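Local coordinates for protein calreticulin, putative (Trypanosoma cruzi, PDB 5HCF) that probably acts as a lectin-like chaperone, binding carbohydrate and peptide parts of client glycoproteins through its globular domain, at residues V2-E7 with L54-P59; Y87-P92 with T103-M108; M94-F99 with L208-I213; L107-D112 with V120-H125. All coordinates share one frame; numbering follows the deposited sequence.

Contact 1: V2-E7 with L54-P59; sequences VYFHEE and LSTAFP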
loop_
_atom_site.group_PDB
_atom_site.type_symbol
_atom_site.label_atom_id
_atom_site.label_comp_id
_atom_site.label_asym_id
_atom_site.label_seq_id
_atom_site.Cartn_x
_atom_site.Cartn_y
_atom_site.Cartn_z
ATOM N N VAL A 2 14.159 -10.612 2.540
ATOM C CA VAL A 2 12.708 -10.470 2.474
ATOM C C VAL A 2 12.172 -10.632 3.888
ATOM O O VAL A 2 12.110 -11.742 4.413
ATOM C CB VAL A 2 12.044 -11.504 1.545
ATOM C CG1 VAL A 2 10.527 -11.458 1.688
ATOM C CG2 VAL A 2 12.451 -11.270 0.104
ATOM N N TYR A 3 11.773 -9.522 4.501
ATOM C CA TYR A 3 11.368 -9.542 5.899
ATOM C C TYR A 3 10.011 -10.190 6.123
ATOM O O TYR A 3 9.728 -10.709 7.205
ATOM C CB TYR A 3 11.326 -8.122 6.463
ATOM C CG TYR A 3 12.587 -7.312 6.286
ATOM C CD1 TYR A 3 13.806 -7.761 6.780
ATOM C CD2 TYR A 3 12.549 -6.067 5.663
ATOM C CE1 TYR A 3 14.959 -7.004 6.634
ATOM C CE2 TYR A 3 13.693 -5.302 5.514
ATOM C CZ TYR A 3 14.895 -5.773 6.003
ATOM O OH TYR A 3 16.031 -5.010 5.850
ATOM N N PHE A 4 9.178 -10.181 5.090
ATOM C CA PHE A 4 7.768 -10.454 5.295
ATOM C C PHE A 4 7.052 -10.710 3.983
ATOM O O PHE A 4 7.310 -10.040 2.983
ATOM C CB PHE A 4 7.126 -9.275 6.035
ATOM C CG PHE A 4 5.661 -9.442 6.303
ATOM C CD1 PHE A 4 5.223 -10.124 7.430
ATOM C CD2 PHE A 4 4.721 -8.903 5.445
ATOM C CE1 PHE A 4 3.872 -10.275 7.683
ATOM C CE2 PHE A 4 3.369 -9.052 5.694
ATOM C CZ PHE A 4 2.944 -9.739 6.813
ATOM N N HIS A 5 6.158 -11.690 3.991
ATOM C CA HIS A 5 5.361 -12.007 2.816
ATOM C C HIS A 5 4.016 -12.600 3.223
ATOM O O HIS A 5 3.913 -13.795 3.489
ATOM C CB HIS A 5 6.103 -12.979 1.899
ATOM C CG HIS A 5 5.376 -13.280 0.626
ATOM N ND1 HIS A 5 5.772 -14.274 -0.245
ATOM C CD2 HIS A 5 4.281 -12.711 0.066
ATOM C CE1 HIS A 5 4.952 -14.308 -1.277
ATOM N NE2 HIS A 5 4.036 -13.369 -1.113
ATOM N N GLU A 6 2.988 -11.758 3.264
ATOM C CA GLU A 6 1.641 -12.231 3.559
ATOM C C GLU A 6 0.979 -12.788 2.304
ATOM O O GLU A 6 0.700 -12.048 1.361
ATOM C CB GLU A 6 0.787 -11.106 4.150
ATOM C CG GLU A 6 -0.597 -11.554 4.570
ATOM C CD GLU A 6 -0.555 -12.702 5.559
ATOM O OE1 GLU A 6 -0.242 -12.454 6.742
ATOM O OE2 GLU A 6 -0.828 -13.854 5.155
ATOM N N GLU A 7 0.721 -14.093 2.303
ATOM C CA GLU A 7 0.091 -14.750 1.162
ATOM C C GLU A 7 -1.419 -14.801 1.333
ATOM O O GLU A 7 -2.158 -15.083 0.387
ATOM C CB GLU A 7 0.647 -16.162 0.977
ATOM C CG GLU A 7 2.080 -16.192 0.494
ATOM C CD GLU A 7 2.759 -17.511 0.775
ATOM O OE1 GLU A 7 3.038 -17.794 1.959
ATOM O OE2 GLU A 7 3.012 -18.265 -0.185
ATOM N N LEU A 54 -8.073 -4.289 10.281
ATOM C CA LEU A 54 -7.405 -5.481 10.787
ATOM C C LEU A 54 -5.908 -5.422 10.490
ATOM O O LEU A 54 -5.475 -4.794 9.522
ATOM C CB LEU A 54 -8.052 -6.744 10.202
ATOM C CG LEU A 54 -8.216 -6.875 8.682
ATOM C CD1 LEU A 54 -6.926 -7.245 7.992
ATOM C CD2 LEU A 54 -9.298 -7.896 8.358
ATOM N N SER A 55 -5.122 -6.079 11.332
ATOM C CA SER A 55 -3.672 -5.934 11.289
ATOM C C SER A 55 -2.960 -7.204 11.727
ATOM O O SER A 55 -3.555 -8.087 12.344
ATOM C CB SER A 55 -3.223 -4.762 12.173
ATOM O OG SER A 55 -3.876 -4.783 13.433
ATOM N N THR A 56 -1.681 -7.291 11.388
ATOM C CA THR A 56 -0.848 -8.386 11.854
ATOM C C THR A 56 0.538 -7.841 12.178
ATOM O O THR A 56 0.963 -6.831 11.617
ATOM C CB THR A 56 -0.743 -9.521 10.817
ATOM O OG1 THR A 56 -0.132 -10.668 11.421
ATOM C CG2 THR A 56 0.073 -9.079 9.612
ATOM N N ALA A 57 1.236 -8.506 13.089
ATOM C CA ALA A 57 2.550 -8.050 13.512
ATOM C C ALA A 57 3.648 -8.735 12.716
ATOM O O ALA A 57 3.568 -9.936 12.439
ATOM C CB ALA A 57 2.742 -8.294 15.002
ATOM N N PHE A 58 4.661 -7.962 12.332
ATOM C CA PHE A 58 5.851 -8.531 11.720
ATOM C C PHE A 58 6.520 -9.453 12.733
ATOM O O PHE A 58 6.624 -9.107 13.911
ATOM C CB PHE A 58 6.823 -7.432 11.279
ATOM C CG PHE A 58 6.224 -6.422 10.339
ATOM C CD1 PHE A 58 5.547 -6.825 9.197
ATOM C CD2 PHE A 58 6.345 -5.062 10.595
ATOM C CE1 PHE A 58 5.000 -5.891 8.331
ATOM C CE2 PHE A 58 5.802 -4.126 9.732
ATOM C CZ PHE A 58 5.127 -4.540 8.598
ATOM N N PRO A 59 6.991 -10.624 12.279
ATOM C CA PRO A 59 7.666 -11.560 13.188
ATOM C C PRO A 59 8.880 -10.898 13.830
ATOM O O PRO A 59 9.166 -11.113 15.007
ATOM C CB PRO A 59 8.079 -12.722 12.273
ATOM C CG PRO A 59 7.295 -12.543 11.010
ATOM C CD PRO A 59 7.011 -11.084 10.881
#
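F4 carries this contact, its ring reaching T56, F58 and P59. With Y3 it faces I229 in a classic beta bulge of strand 2-6. The F4 side chain runs anti to its own N (chi1 180°), which sends the ring across to strand 54-58. There F58 presents an edge to one face of F4 in a T-shaped stack, with ring centroids 5.2 Å apart and planes at 76°; F58 CD1 lies near the rim, 3.8 Å from F4 CD1. P59 adds its CD at the edge of the same ring, 4.0 Å from F4 CD1. At the far end of the ring, F4 CZ meets the methyl CG2 of T56 at 4.1 Å. T56 suits this place because its hydroxyl bonds to the carbonyl of H13 while its methyl gives the ring an apolar neighbour. E6 follows, its buried carboxylate brushing T56; OE1 is hydrogen-bonded to H13 NE2 and W14 NE1, and OE2 to the backbone N of F8, which would be expected to ease the burial of its charge. The two strands belong to different sheets, with axes 9.0 Å apart, and their apolar filling is that of the beta sandwich of the legume lectin fold.

Contact 2: Y87-P92 with T103-M108; sequences YIKLLP and TKYWLM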
loop_
_atom_site.group_PDB
_atom_site.type_symbol
_atom_site.label_atom_id
_atom_site.label_comp_id
_atom_site.label_asym_id
_atom_site.label_seq_id
_atom_site.Cartn_x
_atom_site.Cartn_y
_atom_site.Cartn_z
ATOM N N TYR A 87 -5.744 0.519 0.009
ATOM C CA TYR A 87 -4.386 0.825 0.434
ATOM C C TYR A 87 -4.064 0.178 1.778
ATOM O O TYR A 87 -4.959 -0.081 2.583
ATOM C CB TYR A 87 -4.198 2.338 0.528
ATOM C CG TYR A 87 -5.269 3.029 1.345
ATOM C CD1 TYR A 87 -5.160 3.130 2.731
ATOM C CD2 TYR A 87 -6.392 3.574 0.734
ATOM C CE1 TYR A 87 -6.143 3.760 3.485
ATOM C CE2 TYR A 87 -7.376 4.205 1.478
ATOM C CZ TYR A 87 -7.246 4.296 2.850
ATOM O OH TYR A 87 -8.225 4.924 3.585
ATOM N N ILE A 88 -2.779 -0.067 2.019
ATOM C CA ILE A 88 -2.326 -0.638 3.284
ATOM C C ILE A 88 -1.516 0.382 4.076
ATOM O O ILE A 88 -1.126 1.428 3.545
ATOM C CB ILE A 88 -1.460 -1.897 3.074
ATOM C CG1 ILE A 88 -0.081 -1.504 2.532
ATOM C CG2 ILE A 88 -2.159 -2.879 2.147
ATOM C CD1 ILE A 88 0.907 -2.647 2.457
ATOM N N LYS A 89 -1.268 0.073 5.347
ATOM C CA LYS A 89 -0.476 0.940 6.213
ATOM C C LYS A 89 0.639 0.168 6.909
ATOM O O LYS A 89 0.467 -0.993 7.280
ATOM C CB LYS A 89 -1.366 1.608 7.263
ATOM C CG LYS A 89 -2.422 2.556 6.698
ATOM C CD LYS A 89 -3.255 3.145 7.824
ATOM C CE LYS A 89 -4.079 4.321 7.354
ATOM N NZ LYS A 89 -4.872 4.905 8.470
ATOM N N LEU A 90 1.778 0.828 7.096
ATOM C CA LEU A 90 2.870 0.263 7.880
ATOM C C LEU A 90 3.030 1.097 9.150
ATOM O O LEU A 90 3.209 2.313 9.080
ATOM C CB LEU A 90 4.169 0.231 7.068
ATOM C CG LEU A 90 4.069 -0.398 5.673
ATOM C CD1 LEU A 90 5.407 -0.349 4.958
ATOM C CD2 LEU A 90 3.562 -1.827 5.758
ATOM N N LEU A 91 2.954 0.446 10.307
ATOM C CA LEU A 91 2.858 1.172 11.566
ATOM C C LEU A 91 3.917 0.757 12.573
ATOM O O LEU A 91 4.281 -0.418 12.650
ATOM C CB LEU A 91 1.474 0.970 12.189
ATOM C CG LEU A 91 0.251 1.050 11.272
ATOM C CD1 LEU A 91 -0.200 -0.331 10.820
ATOM C CD2 LEU A 91 -0.891 1.782 11.962
ATOM N N PRO A 92 4.412 1.732 13.355
ATOM C CA PRO A 92 5.237 1.471 14.539
ATOM C C PRO A 92 4.370 0.908 15.663
ATOM O O PRO A 92 3.165 0.761 15.459
ATOM C CB PRO A 92 5.796 2.851 14.892
ATOM C CG PRO A 92 4.785 3.802 14.375
ATOM C CD PRO A 92 4.223 3.176 13.123
ATOM N N THR A 103 -4.773 5.938 14.286
ATOM C CA THR A 103 -3.542 5.265 14.687
ATOM C C THR A 103 -2.348 5.774 13.885
ATOM O O THR A 103 -2.409 5.865 12.657
ATOM C CB THR A 103 -3.653 3.740 14.510
ATOM O OG1 THR A 103 -4.906 3.282 15.035
ATOM C CG2 THR A 103 -2.506 3.032 15.218
ATOM N N LYS A 104 -1.264 6.100 14.581
ATOM C CA LYS A 104 -0.079 6.629 13.925
ATOM C C LYS A 104 0.566 5.590 13.016
ATOM O O LYS A 104 0.941 4.503 13.461
ATOM C CB LYS A 104 0.944 7.112 14.954
ATOM C CG LYS A 104 2.312 7.414 14.353
ATOM C CD LYS A 104 3.254 8.059 15.358
ATOM C CE LYS A 104 4.610 8.360 14.724
ATOM N NZ LYS A 104 5.543 9.050 15.665
ATOM N N TYR A 105 0.685 5.930 11.736
ATOM C CA TYR A 105 1.388 5.082 10.783
ATOM C C TYR A 105 2.633 5.802 10.289
ATOM O O TYR A 105 2.773 7.007 10.486
ATOM C CB TYR A 105 0.476 4.706 9.610
ATOM C CG TYR A 105 -0.066 5.898 8.851
ATOM C CD1 TYR A 105 -1.296 6.449 9.176
ATOM C CD2 TYR A 105 0.661 6.485 7.822
ATOM C CE1 TYR A 105 -1.789 7.542 8.498
ATOM C CE2 TYR A 105 0.174 7.580 7.138
ATOM C CZ TYR A 105 -1.052 8.103 7.481
ATOM O OH TYR A 105 -1.545 9.193 6.803
ATOM N N TRP A 106 3.545 5.061 9.669
ATOM C CA TRP A 106 4.677 5.668 8.987
ATOM C C TRP A 106 4.356 5.819 7.508
ATOM O O TRP A 106 4.702 6.822 6.889
ATOM C CB TRP A 106 5.950 4.840 9.153
ATOM C CG TRP A 106 7.100 5.349 8.306
ATOM C CD1 TRP A 106 7.766 6.534 8.455
ATOM C CD2 TRP A 106 7.704 4.689 7.185
ATOM N NE1 TRP A 106 8.747 6.649 7.496
ATOM C CE2 TRP A 106 8.731 5.531 6.706
ATOM C CE3 TRP A 106 7.479 3.468 6.541
ATOM C CZ2 TRP A 106 9.531 5.190 5.612
ATOM C CZ3 TRP A 106 8.275 3.130 5.455
ATOM C CH2 TRP A 106 9.287 3.989 5.000
ATOM N N LEU A 107 3.716 4.796 6.945
ATOM C CA LEU A 107 3.367 4.799 5.532
ATOM C C LEU A 107 1.921 4.377 5.274
ATOM O O LEU A 107 1.432 3.398 5.839
ATOM C CB LEU A 107 4.317 3.877 4.753
ATOM C CG LEU A 107 4.097 3.719 3.242
ATOM C CD1 LEU A 107 4.520 4.970 2.470
ATOM C CD2 LEU A 107 4.817 2.483 2.706
ATOM N N MET A 108 1.245 5.144 4.426
ATOM C CA MET A 108 -0.050 4.751 3.887
ATOM C C MET A 108 0.083 4.662 2.374
ATOM O O MET A 108 0.354 5.663 1.705
ATOM C CB MET A 108 -1.145 5.738 4.285
ATOM C CG MET A 108 -2.494 5.458 3.644
ATOM S SD MET A 108 -3.823 6.443 4.366
ATOM C CE MET A 108 -4.796 6.826 2.908
#
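L90 pairs with L107 at the centre of an antiparallel join. L90 N donates to L107 O (2.9 Å), lying in the carbonyl plane. L90 O takes two donors: W106 N at 2.8 Å, nearly along the C=O axis, and more weakly L107 N at 3.3 Å. W106 and L107 thus both face L90, a classic beta bulge. L107 O also receives a CA-H...O contact from K89, which forms the next, non-hydrogen-bonded pair with M108. On its other edge strand 83-91 bonds to strand 208-217, as K89 does to G212; W106 bonds on its far side to H125 of strand 117-126.

On one face of the sheet the two leucines lie side by side, L90 CD1 3.7 Å from L107 CD2, and pack toward V71 in the sandwich interior. The opposite face is more polar. K89, extended beyond CG, passes its CE 3.9 Å from Y105 CD1, packing obliquely against the ring, while NZ forms a salt bridge with D214. M108 has two conformers; in the one described, CE makes a CH-pi contact over the Y87 ring and SD lies obliquely beside it, a Met-aromatic contact; both are tentative. Nearer the loop, L91 CD2 meets T103 CG2 at 3.8 Å, and T103 turns its hydroxyl to the backbone N of H100. A bound acetic acid molecule, probably from the crystallisation liquor, lies about 3 Å from the Y87 side chain. This tyrosine- and lysine-bearing sheet face is consistent with the lectin site of the calreticulin family.

Contact 3: M94-F99 with L208-I213; sequences MDPEKF and LTHVGI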
loop_
_atom_site.group_PDB
_atom_site.type_symbol
_atom_site.label_atom_id
_atom_site.label_comp_id
_atom_site.label_asym_id
_atom_site.label_seq_id
_atom_site.Cartn_x
_atom_site.Cartn_y
_atom_site.Cartn_z
ATOM N N MET A 94 1.879 -0.432 18.063
ATOM C CA MET A 94 0.487 -0.073 18.304
ATOM C C MET A 94 -0.311 -1.239 18.883
ATOM O O MET A 94 0.128 -2.383 18.831
ATOM C CB MET A 94 -0.164 0.397 17.009
ATOM C CG MET A 94 -0.203 -0.681 15.950
ATOM S SD MET A 94 -1.434 -0.348 14.686
ATOM C CE MET A 94 -2.926 -0.660 15.614
ATOM N N ASP A 95 -1.498 -0.944 19.402
ATOM C CA ASP A 95 -2.417 -1.978 19.865
ATOM C C ASP A 95 -3.425 -2.287 18.767
ATOM O O ASP A 95 -4.289 -1.462 18.471
ATOM C CB ASP A 95 -3.139 -1.523 21.141
ATOM C CG ASP A 95 -4.010 -2.614 21.760
ATOM O OD1 ASP A 95 -4.374 -3.586 21.061
ATOM O OD2 ASP A 95 -4.350 -2.484 22.958
ATOM N N PRO A 96 -3.327 -3.485 18.171
ATOM C CA PRO A 96 -4.200 -3.903 17.065
ATOM C C PRO A 96 -5.703 -3.793 17.348
ATOM O O PRO A 96 -6.472 -3.566 16.410
ATOM C CB PRO A 96 -3.805 -5.369 16.850
ATOM C CG PRO A 96 -2.404 -5.457 17.348
ATOM C CD PRO A 96 -2.330 -4.513 18.512
ATOM N N GLU A 97 -6.114 -3.934 18.607
ATOM C CA GLU A 97 -7.534 -3.895 18.961
ATOM C C GLU A 97 -8.104 -2.474 19.009
ATOM O O GLU A 97 -9.323 -2.290 18.942
ATOM C CB GLU A 97 -7.776 -4.610 20.293
ATOM C CG GLU A 97 -7.565 -6.113 20.210
ATOM C CD GLU A 97 -8.017 -6.841 21.457
ATOM O OE1 GLU A 97 -8.465 -6.173 22.415
ATOM O OE2 GLU A 97 -7.926 -8.087 21.476
ATOM N N LYS A 98 -7.230 -1.479 19.127
ATOM C CA LYS A 98 -7.671 -0.088 19.074
ATOM C C LYS A 98 -7.198 0.550 17.780
ATOM O O LYS A 98 -7.138 1.773 17.663
ATOM C CB LYS A 98 -7.170 0.724 20.263
ATOM C CG LYS A 98 -7.610 0.219 21.621
ATOM C CD LYS A 98 -6.903 1.018 22.699
ATOM C CE LYS A 98 -7.242 0.519 24.093
ATOM N NZ LYS A 98 -6.734 1.483 25.121
ATOM N N PHE A 99 -6.866 -0.292 16.808
ATOM C CA PHE A 99 -6.391 0.174 15.518
ATOM C C PHE A 99 -7.518 0.841 14.742
ATOM O O PHE A 99 -8.573 0.251 14.526
ATOM C CB PHE A 99 -5.819 -0.994 14.718
ATOM C CG PHE A 99 -5.407 -0.633 13.320
ATOM C CD1 PHE A 99 -4.684 0.522 13.066
ATOM C CD2 PHE A 99 -5.741 -1.459 12.256
ATOM C CE1 PHE A 99 -4.307 0.847 11.777
ATOM C CE2 PHE A 99 -5.365 -1.139 10.968
ATOM C CZ PHE A 99 -4.646 0.015 10.727
ATOM N N LEU A 208 9.340 -0.435 12.440
ATOM C CA LEU A 208 8.004 -0.781 11.977
ATOM C C LEU A 208 7.588 -2.119 12.561
ATOM O O LEU A 208 8.363 -3.069 12.557
ATOM C CB LEU A 208 7.947 -0.835 10.449
ATOM C CG LEU A 208 8.266 0.461 9.707
ATOM C CD1 LEU A 208 8.194 0.255 8.196
ATOM C CD2 LEU A 208 7.333 1.566 10.151
ATOM N N THR A 209 6.351 -2.206 13.033
ATOM C CA THR A 209 5.959 -3.342 13.853
ATOM C C THR A 209 4.690 -4.047 13.356
ATOM O O THR A 209 4.500 -5.233 13.613
ATOM C CB THR A 209 5.752 -2.898 15.308
ATOM O OG1 THR A 209 5.756 -4.041 16.167
ATOM C CG2 THR A 209 4.439 -2.157 15.454
ATOM N N HIS A 210 3.826 -3.326 12.650
ATOM C CA HIS A 210 2.604 -3.924 12.114
ATOM C C HIS A 210 2.322 -3.507 10.676
ATOM O O HIS A 210 2.747 -2.441 10.229
ATOM C CB HIS A 210 1.391 -3.547 12.972
ATOM C CG HIS A 210 1.420 -4.114 14.359
ATOM N ND1 HIS A 210 1.726 -3.355 15.463
ATOM C CD2 HIS A 210 1.148 -5.360 14.814
ATOM C CE1 HIS A 210 1.657 -4.112 16.547
ATOM N NE2 HIS A 210 1.311 -5.329 16.180
ATOM N N VAL A 211 1.603 -4.361 9.955
ATOM C CA VAL A 211 0.930 -3.950 8.731
ATOM C C VAL A 211 -0.567 -3.975 9.015
ATOM O O VAL A 211 -1.066 -4.895 9.663
ATOM C CB VAL A 211 1.268 -4.859 7.533
ATOM C CG1 VAL A 211 0.795 -6.279 7.790
ATOM C CG2 VAL A 211 0.635 -4.318 6.269
ATOM N N GLY A 212 -1.286 -2.970 8.536
ATOM C CA GLY A 212 -2.717 -2.913 8.760
ATOM C C GLY A 212 -3.499 -2.511 7.532
ATOM O O GLY A 212 -3.013 -1.757 6.688
ATOM N N ILE A 213 -4.722 -3.018 7.435
ATOM C CA ILE A 213 -5.644 -2.596 6.397
ATOM C C ILE A 213 -6.769 -1.803 7.031
ATOM O O ILE A 213 -7.594 -2.341 7.768
ATOM C CB ILE A 213 -6.220 -3.785 5.607
ATOM C CG1 ILE A 213 -5.151 -4.364 4.678
ATOM C CG2 ILE A 213 -7.416 -3.351 4.789
ATOM C CD1 ILE A 213 -5.475 -5.742 4.140
#
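F99 sets the end of its ring directly against the bare backbone of G212. G212 has no side chain on the side where the ring end lies, and that absence lets the ring rest on the backbone. F99 CE2 lies 3.9 Å from G212 CA, and the backbone N of I213 stands near the plane at the ring's edge. A chi1 of 175° carries the ring out to the strand.

The other half of the contact centres on H210. Although an imidazole and a carbonyl meet here, no hydrogen bond crosses between the segments: M94 O approaches the carbon CE1 of H210 at 3.2 Å, oblique to the ring. With chi1 of 62° placing it between the backbone N and the carbonyl carbon, M94 CG lies 3.3 Å from H210 ND1; M94 SD lies obliquely 5.1 Å from the centroid of the H210 ring. P96 adds its CG, 3.9 Å from H210 NE2, crossing at about a right angle.

Residues 208-213, on strand 208-217, run through the middle of one sheet of the lectin-type sandwich, between strands 50-62 and 83-91, and T209 and H210 form a classic beta bulge opposite L91. By the alternation of the strand, H210 and G212 face the segment 94-99, which crosses over the sheet, while V211 turns to the sandwich interior.

The segment 94-99 is shaped by an Asx turn: E97 N donates to D95 OD1 at 3.0 Å, from above the carboxylate plane. S17 OG takes part in hydrogen bonds with the carbonyls of E97 and F99.

Contact 4: L107-D112 with V120-H125; sequences LMFGPD and VHIILH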
loop_
_atom_site.group_PDB
_atom_site.type_symbol
_atom_site.label_atom_id
_atom_site.label_comp_id
_atom_site.label_asym_id
_atom_site.label_seq_id
_atom_site.Cartn_x
_atom_site.Cartn_y
_atom_site.Cartn_z
ATOM N N LEU A 107 3.716 4.796 6.945
ATOM C CA LEU A 107 3.367 4.799 5.532
ATOM C C LEU A 107 1.921 4.377 5.274
ATOM O O LEU A 107 1.432 3.398 5.839
ATOM C CB LEU A 107 4.317 3.877 4.753
ATOM C CG LEU A 107 4.097 3.719 3.242
ATOM C CD1 LEU A 107 4.520 4.970 2.470
ATOM C CD2 LEU A 107 4.817 2.483 2.706
ATOM N N MET A 108 1.245 5.144 4.426
ATOM C CA MET A 108 -0.050 4.751 3.887
ATOM C C MET A 108 0.083 4.662 2.374
ATOM O O MET A 108 0.354 5.663 1.705
ATOM C CB MET A 108 -1.145 5.738 4.285
ATOM C CG MET A 108 -2.494 5.458 3.644
ATOM S SD MET A 108 -3.823 6.443 4.366
ATOM C CE MET A 108 -4.796 6.826 2.908
ATOM N N PHE A 109 -0.102 3.460 1.839
ATOM C CA PHE A 109 0.260 3.178 0.454
ATOM C C PHE A 109 -0.767 2.301 -0.261
ATOM O O PHE A 109 -1.098 1.213 0.212
ATOM C CB PHE A 109 1.646 2.517 0.439
ATOM C CG PHE A 109 2.101 2.064 -0.916
ATOM C CD1 PHE A 109 2.130 2.938 -1.985
ATOM C CD2 PHE A 109 2.515 0.751 -1.113
ATOM C CE1 PHE A 109 2.550 2.512 -3.228
ATOM C CE2 PHE A 109 2.938 0.320 -2.350
ATOM C CZ PHE A 109 2.957 1.201 -3.410
ATOM N N GLY A 110 -1.278 2.783 -1.393
ATOM C CA GLY A 110 -2.177 1.990 -2.215
ATOM C C GLY A 110 -3.248 2.804 -2.918
ATOM O O GLY A 110 -3.350 4.014 -2.709
ATOM N N PRO A 111 -4.060 2.141 -3.757
ATOM C CA PRO A 111 -5.108 2.803 -4.544
ATOM C C PRO A 111 -6.285 3.275 -3.697
ATOM O O PRO A 111 -6.631 2.632 -2.706
ATOM C CB PRO A 111 -5.546 1.710 -5.524
ATOM C CG PRO A 111 -5.274 0.440 -4.793
ATOM C CD PRO A 111 -3.994 0.697 -4.045
ATOM N N ASP A 112 -6.894 4.387 -4.097
ATOM C CA ASP A 112 -8.064 4.917 -3.405
ATOM C C ASP A 112 -8.943 5.634 -4.418
ATOM O O ASP A 112 -8.458 6.409 -5.235
ATOM C CB ASP A 112 -7.658 5.862 -2.269
ATOM C CG ASP A 112 -8.836 6.272 -1.396
ATOM O OD1 ASP A 112 -9.906 5.628 -1.478
ATOM O OD2 ASP A 112 -8.690 7.239 -0.621
ATOM N N VAL A 120 -3.244 7.080 -6.334
ATOM C CA VAL A 120 -2.471 6.150 -5.525
ATOM C C VAL A 120 -1.861 6.904 -4.354
ATOM O O VAL A 120 -1.096 7.843 -4.546
ATOM C CB VAL A 120 -1.363 5.458 -6.347
ATOM C CG1 VAL A 120 -0.579 4.485 -5.477
ATOM C CG2 VAL A 120 -1.961 4.755 -7.569
ATOM N N HIS A 121 -2.194 6.487 -3.139
ATOM C CA HIS A 121 -1.668 7.147 -1.953
ATOM C C HIS A 121 -0.240 6.732 -1.693
ATOM O O HIS A 121 0.072 5.540 -1.662
ATOM C CB HIS A 121 -2.499 6.813 -0.714
ATOM C CG HIS A 121 -3.830 7.492 -0.669
ATOM N ND1 HIS A 121 -3.965 8.860 -0.636
ATOM C CD2 HIS A 121 -5.086 6.983 -0.630
ATOM C CE1 HIS A 121 -5.250 9.171 -0.591
ATOM N NE2 HIS A 121 -5.949 8.051 -0.584
ATOM N N ILE A 122 0.627 7.719 -1.508
ATOM C CA ILE A 122 1.929 7.468 -0.916
ATOM C C ILE A 122 2.137 8.517 0.163
ATOM O O ILE A 122 2.689 9.586 -0.100
ATOM C CB ILE A 122 3.068 7.522 -1.935
ATOM C CG1 ILE A 122 2.785 6.580 -3.105
ATOM C CG2 ILE A 122 4.383 7.154 -1.259
ATOM C CD1 ILE A 122 3.879 6.555 -4.136
ATOM N N ILE A 123 1.683 8.205 1.373
ATOM C CA ILE A 123 1.683 9.172 2.463
ATOM C C ILE A 123 2.719 8.797 3.516
ATOM O O ILE A 123 2.678 7.707 4.092
ATOM C CB ILE A 123 0.293 9.276 3.125
ATOM C CG1 ILE A 123 -0.770 9.628 2.081
ATOM C CG2 ILE A 123 0.302 10.307 4.240
ATOM C CD1 ILE A 123 -2.149 9.850 2.658
ATOM N N LEU A 124 3.653 9.709 3.758
ATOM C CA LEU A 124 4.723 9.464 4.710
ATOM C C LEU A 124 4.537 10.313 5.954
ATOM O O LEU A 124 4.324 11.522 5.864
ATOM C CB LEU A 124 6.083 9.760 4.080
ATOM C CG LEU A 124 6.608 8.779 3.031
ATOM C CD1 LEU A 124 7.751 9.413 2.246
ATOM C CD2 LEU A 124 7.057 7.483 3.698
ATOM N N HIS A 125 4.607 9.682 7.118
ATOM C CA HIS A 125 4.591 10.437 8.352
ATOM C C HIS A 125 6.005 10.919 8.620
ATOM O O HIS A 125 6.918 10.119 8.811
ATOM C CB HIS A 125 4.079 9.614 9.529
ATOM C CG HIS A 125 4.013 10.396 10.800
ATOM N ND1 HIS A 125 2.868 11.045 11.218
ATOM C CD2 HIS A 125 4.959 10.677 11.728
ATOM C CE1 HIS A 125 3.107 11.672 12.352
ATOM N NE2 HIS A 125 4.370 11.463 12.687
#
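A beta hairpin made by strands 107-114 and 117-126 brings M108 opposite I123 and G110 opposite H121, within one sheet of the lectin-type sandwich. Each of these pairs is closed by two backbone hydrogen bonds: M108 N to I123 O and I123 N to M108 O, then G110 N to H121 O and H121 N to G110 O. Between them the non-hydrogen-bonded pair F109 and I122 points into the sandwich. F109 reaches along its neighbour, with CD1 3.9 Å from I122 CG1, and the same CD1 has the carbonyl O of H121 at its ring edge, 3.3 Å away. L107 CD1 and L124 CD2 extend this apolar face at 3.8 Å, and Y148 and L150 of the other sheet cover F109.

At G110 the chain turns a corner with a positive phi of 146°, a conformation for which glycine is suited. P111 then continues the pairing with V120, and D112 reaches H121 on the face of the sheet that carries M108. Y87 packs against the H121 ring edge-to-face; in the conformer described, M108 CE lies over one face of the H121 ring, tentatively, since two were deposited. The D112 carboxylate, its plane turned 42° from the imidazole, helps to hold that ring's rotation: H121 NE2 donates to the anti lone pair of D112 OD2 at 2.9 Å, the oxygen lying just 2° out of the imidazole plane.

Overall arrangement
From the N terminus, contact 1 closes first, bringing residues 2-7 to 54-59 over a 46-residue span and tying one sheet of the sandwich to the other. The other contacts involve the sheet that holds strand 50-62, contact 3 by way of a loop. Contact 2 pairs strand 83-91 with 107-114 across a ten-residue loop; that loop includes 94-99, which reaches far ahead to 208-213, so contacts 2 and 3 cross. Contact 4 lies wholly within the long span bridged by contact 3 and begins on L107 and M108, where contact 2 ends. Strand 208-217 sits between 50-62 and 83-91, bonding contact 1 to contact 3 through L54 with I213, and contact 2 to contact 3 through K89 with G212.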